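Long-range contact in glyoxylate-induced Protein (Pseudomonas aeruginosa, PDB 1SQ4), which probably acts as a ureidoglycine aminohydrolase and folds as a double beta barrel of two cupin domains: residues Leu216-Gly221 and Val232-Gly237. Numbering follows the deposited sequence.
Sequences LYVLEG and VEVEAG
Val218, Ala236 and Gly237 carry a contact in which the backbone does most of the binding. The amide of Gly237 donates a fairly straight hydrogen bond to Val218 O (N to O 2.8 Å, 160° at the hydrogen). From the same residue the Val218 side chain turns toward the other segment: with CG1 anti to the backbone N (chi1 -172°), CB and CG1 lie against the carbonyl of Glu235, and CG2 approaches Val234 CG2. Ala236 rests its CB on the backbone of Leu219 and Glu220, 3.8 Å from Glu220 CA, while its N makes a weak hydrogen bond to Gly221 O (2.9 Å). Gly237 has backbone angles that call for glycine. Tyr217 reaches across obliquely, its OH 3.6 Å from Gly237 CA, and a water joins that hydroxyl to Gly237 O. Leu219 and Glu220 form a classic beta bulge opposite Arg259, where strand 212-220 gives way to strand 222-227. The contact thus illustrates how a cupin barrel joins its sheets: the turn leaving hairpin 222-227/230-235 is tied to strand 212-220 just before the chain enters the neighbouring antiparallel strand 239-244.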
ATOM      1  N   LEU A 216     -12.911  23.504   3.716  1.00  3.90           N
ATOM      2  CA  LEU A 216     -13.282  24.053   2.419  1.00  3.81           C
ATOM      3  C   LEU A 216     -14.623  23.470   2.038  1.00  3.01           C
ATOM      4  O   LEU A 216     -14.795  22.263   2.093  1.00  4.21           O
ATOM      5  CB  LEU A 216     -12.260  23.644   1.362  1.00  3.24           C
ATOM      6  CG  LEU A 216     -11.018  24.500   1.198  1.00  5.19           C
ATOM      7  CD1 LEU A 216     -10.518  25.001   2.531  1.00  3.18           C
ATOM      8  CD2 LEU A 216      -9.946  23.668   0.500  1.00  6.42           C
ATOM      9  N   TYR A 217     -15.570  24.319   1.657  1.00  3.45           N
ATOM     10  CA  TYR A 217     -16.887  23.837   1.242  1.00  3.94           C
ATOM     11  C   TYR A 217     -17.194  24.429  -0.127  1.00  3.63           C
ATOM     12  O   TYR A 217     -17.402  25.630  -0.256  1.00  3.86           O
ATOM     13  CB  TYR A 217     -17.971  24.249   2.247  1.00  2.38           C
ATOM     14  CG  TYR A 217     -19.347  23.733   1.889  1.00  1.00           C
ATOM     15  CD1 TYR A 217     -20.086  24.315   0.870  1.00  1.00           C
ATOM     16  CD2 TYR A 217     -19.885  22.619   2.535  1.00  1.57           C
ATOM     17  CE1 TYR A 217     -21.321  23.807   0.494  1.00  1.00           C
ATOM     18  CE2 TYR A 217     -21.128  22.100   2.167  1.00  1.00           C
ATOM     19  CZ  TYR A 217     -21.839  22.706   1.141  1.00  1.14           C
ATOM     20  OH  TYR A 217     -23.071  22.217   0.774  1.00  1.92           O
ATOM     21  N   VAL A 218     -17.230  23.588  -1.148  1.00  3.82           N
ATOM     22  CA  VAL A 218     -17.483  24.092  -2.487  1.00  5.16           C
ATOM     23  C   VAL A 218     -18.904  24.624  -2.628  1.00  5.09           C
ATOM     24  O   VAL A 218     -19.870  23.874  -2.535  1.00  5.66           O
ATOM     25  CB  VAL A 218     -17.232  23.000  -3.541  1.00  5.83           C
ATOM     26  CG1 VAL A 218     -17.297  23.596  -4.932  1.00  4.39           C
ATOM     27  CG2 VAL A 218     -15.877  22.356  -3.295  1.00  5.28           C
ATOM     28  N   LEU A 219     -19.017  25.928  -2.856  1.00  5.07           N
ATOM     29  CA  LEU A 219     -20.312  26.565  -3.019  1.00  5.62           C
ATOM     30  C   LEU A 219     -20.814  26.485  -4.455  1.00  6.23           C
ATOM     31  O   LEU A 219     -22.014  26.366  -4.699  1.00  5.05           O
ATOM     32  CB  LEU A 219     -20.255  28.042  -2.605  1.00  4.13           C
ATOM     33  CG  LEU A 219     -20.196  28.357  -1.110  1.00  4.29           C
ATOM     34  CD1 LEU A 219     -20.222  29.855  -0.892  1.00  1.00           C
ATOM     35  CD2 LEU A 219     -21.366  27.687  -0.403  1.00  3.79           C
ATOM     36  N   GLU A 220     -19.896  26.545  -5.406  1.00  8.75           N
ATOM     37  CA  GLU A 220     -20.275  26.521  -6.800  1.00 10.17           C
ATOM     38  C   GLU A 220     -19.175  26.041  -7.709  1.00 10.21           C
ATOM     39  O   GLU A 220     -17.998  26.307  -7.472  1.00 12.47           O
ATOM     40  CB  GLU A 220     -20.686  27.922  -7.214  1.00 10.73           C
ATOM     41  CG  GLU A 220     -20.844  28.125  -8.685  1.00 15.43           C
ATOM     42  CD  GLU A 220     -21.092  29.575  -9.013  1.00 19.34           C
ATOM     43  OE1 GLU A 220     -20.365  30.433  -8.454  1.00 20.24           O
ATOM     44  OE2 GLU A 220     -22.006  29.863  -9.824  1.00 21.91           O
ATOM     45  N   GLY A 221     -19.569  25.339  -8.764  1.00 10.75           N
ATOM     46  CA  GLY A 221     -18.601  24.861  -9.725  1.00 10.40           C
ATOM     47  C   GLY A 221     -18.070  23.466  -9.503  1.00 12.39           C
ATOM     48  O   GLY A 221     -18.514  22.715  -8.636  1.00 13.81           O
ATOM     49  N   VAL A 232      -8.282  15.055  -7.064  1.00 14.55           N
ATOM     50  CA  VAL A 232      -9.647  14.593  -6.871  1.00 14.08           C
ATOM     51  C   VAL A 232     -10.659  15.582  -7.453  1.00 12.66           C
ATOM     52  O   VAL A 232     -10.523  16.790  -7.308  1.00 12.16           O
ATOM     53  CB  VAL A 232      -9.961  14.323  -5.355  1.00 15.17           C
ATOM     54  CG1 VAL A 232      -9.053  13.213  -4.829  1.00 16.94           C
ATOM     55  CG2 VAL A 232      -9.762  15.574  -4.523  1.00 16.24           C
ATOM     56  N   GLU A 233     -11.654  15.061  -8.155  1.00 12.11           N
ATOM     57  CA  GLU A 233     -12.672  15.917  -8.718  1.00 11.22           C
ATOM     58  C   GLU A 233     -13.599  16.318  -7.590  1.00  9.79           C
ATOM     59  O   GLU A 233     -13.974  15.484  -6.764  1.00  8.79           O
ATOM     60  CB  GLU A 233     -13.473  15.177  -9.788  1.00 12.81           C
ATOM     61  CG  GLU A 233     -12.822  15.146 -11.157  1.00 16.28           C
ATOM     62  CD  GLU A 233     -13.736  14.571 -12.224  1.00 19.30           C
ATOM     63  OE1 GLU A 233     -13.998  13.347 -12.196  1.00 17.97           O
ATOM     64  OE2 GLU A 233     -14.202  15.354 -13.086  1.00 22.25           O
ATOM     65  N   VAL A 234     -13.954  17.596  -7.546  1.00  8.10           N
ATOM     66  CA  VAL A 234     -14.863  18.094  -6.523  1.00  7.96           C
ATOM     67  C   VAL A 234     -15.886  19.010  -7.176  1.00  8.58           C
ATOM     68  O   VAL A 234     -15.590  19.658  -8.173  1.00  9.42           O
ATOM     69  CB  VAL A 234     -14.111  18.881  -5.437  1.00  7.92           C
ATOM     70  CG1 VAL A 234     -13.139  17.959  -4.696  1.00  4.77           C
ATOM     71  CG2 VAL A 234     -13.378  20.054  -6.066  1.00  7.76           C
ATOM     72  N   GLU A 235     -17.088  19.061  -6.617  1.00  8.65           N
ATOM     73  CA  GLU A 235     -18.142  19.913  -7.164  1.00  9.49           C
ATOM     74  C   GLU A 235     -18.897  20.591  -6.025  1.00  9.06           C
ATOM     75  O   GLU A 235     -18.634  20.311  -4.857  1.00  8.98           O
ATOM     76  CB  GLU A 235     -19.111  19.075  -7.992  1.00 11.06           C
ATOM     77  CG  GLU A 235     -19.753  17.956  -7.192  1.00 14.04           C
ATOM     78  CD  GLU A 235     -20.779  17.174  -7.981  1.00 16.42           C
ATOM     79  OE1 GLU A 235     -21.375  16.246  -7.393  1.00 17.59           O
ATOM     80  OE2 GLU A 235     -20.990  17.481  -9.178  1.00 17.08           O
ATOM     81  N   ALA A 236     -19.846  21.462  -6.364  1.00  7.38           N
ATOM     82  CA  ALA A 236     -20.618  22.173  -5.346  1.00  6.87           C
ATOM     83  C   ALA A 236     -21.283  21.219  -4.370  1.00  6.26           C
ATOM     84  O   ALA A 236     -21.998  20.309  -4.776  1.00  8.84           O
ATOM     85  CB  ALA A 236     -21.662  23.053  -5.996  1.00  5.90           C
ATOM     86  N   GLY A 237     -21.041  21.434  -3.083  1.00  4.60           N
ATOM     87  CA  GLY A 237     -21.624  20.575  -2.074  1.00  5.28           C
ATOM     88  C   GLY A 237     -20.590  19.682  -1.412  1.00  6.30           C
ATOM     89  O   GLY A 237     -20.816  19.146  -0.328  1.00  6.85           O
TER
HETATM   90  O   HOH W   1     -23.558  19.631   0.715  1.00  2.82           O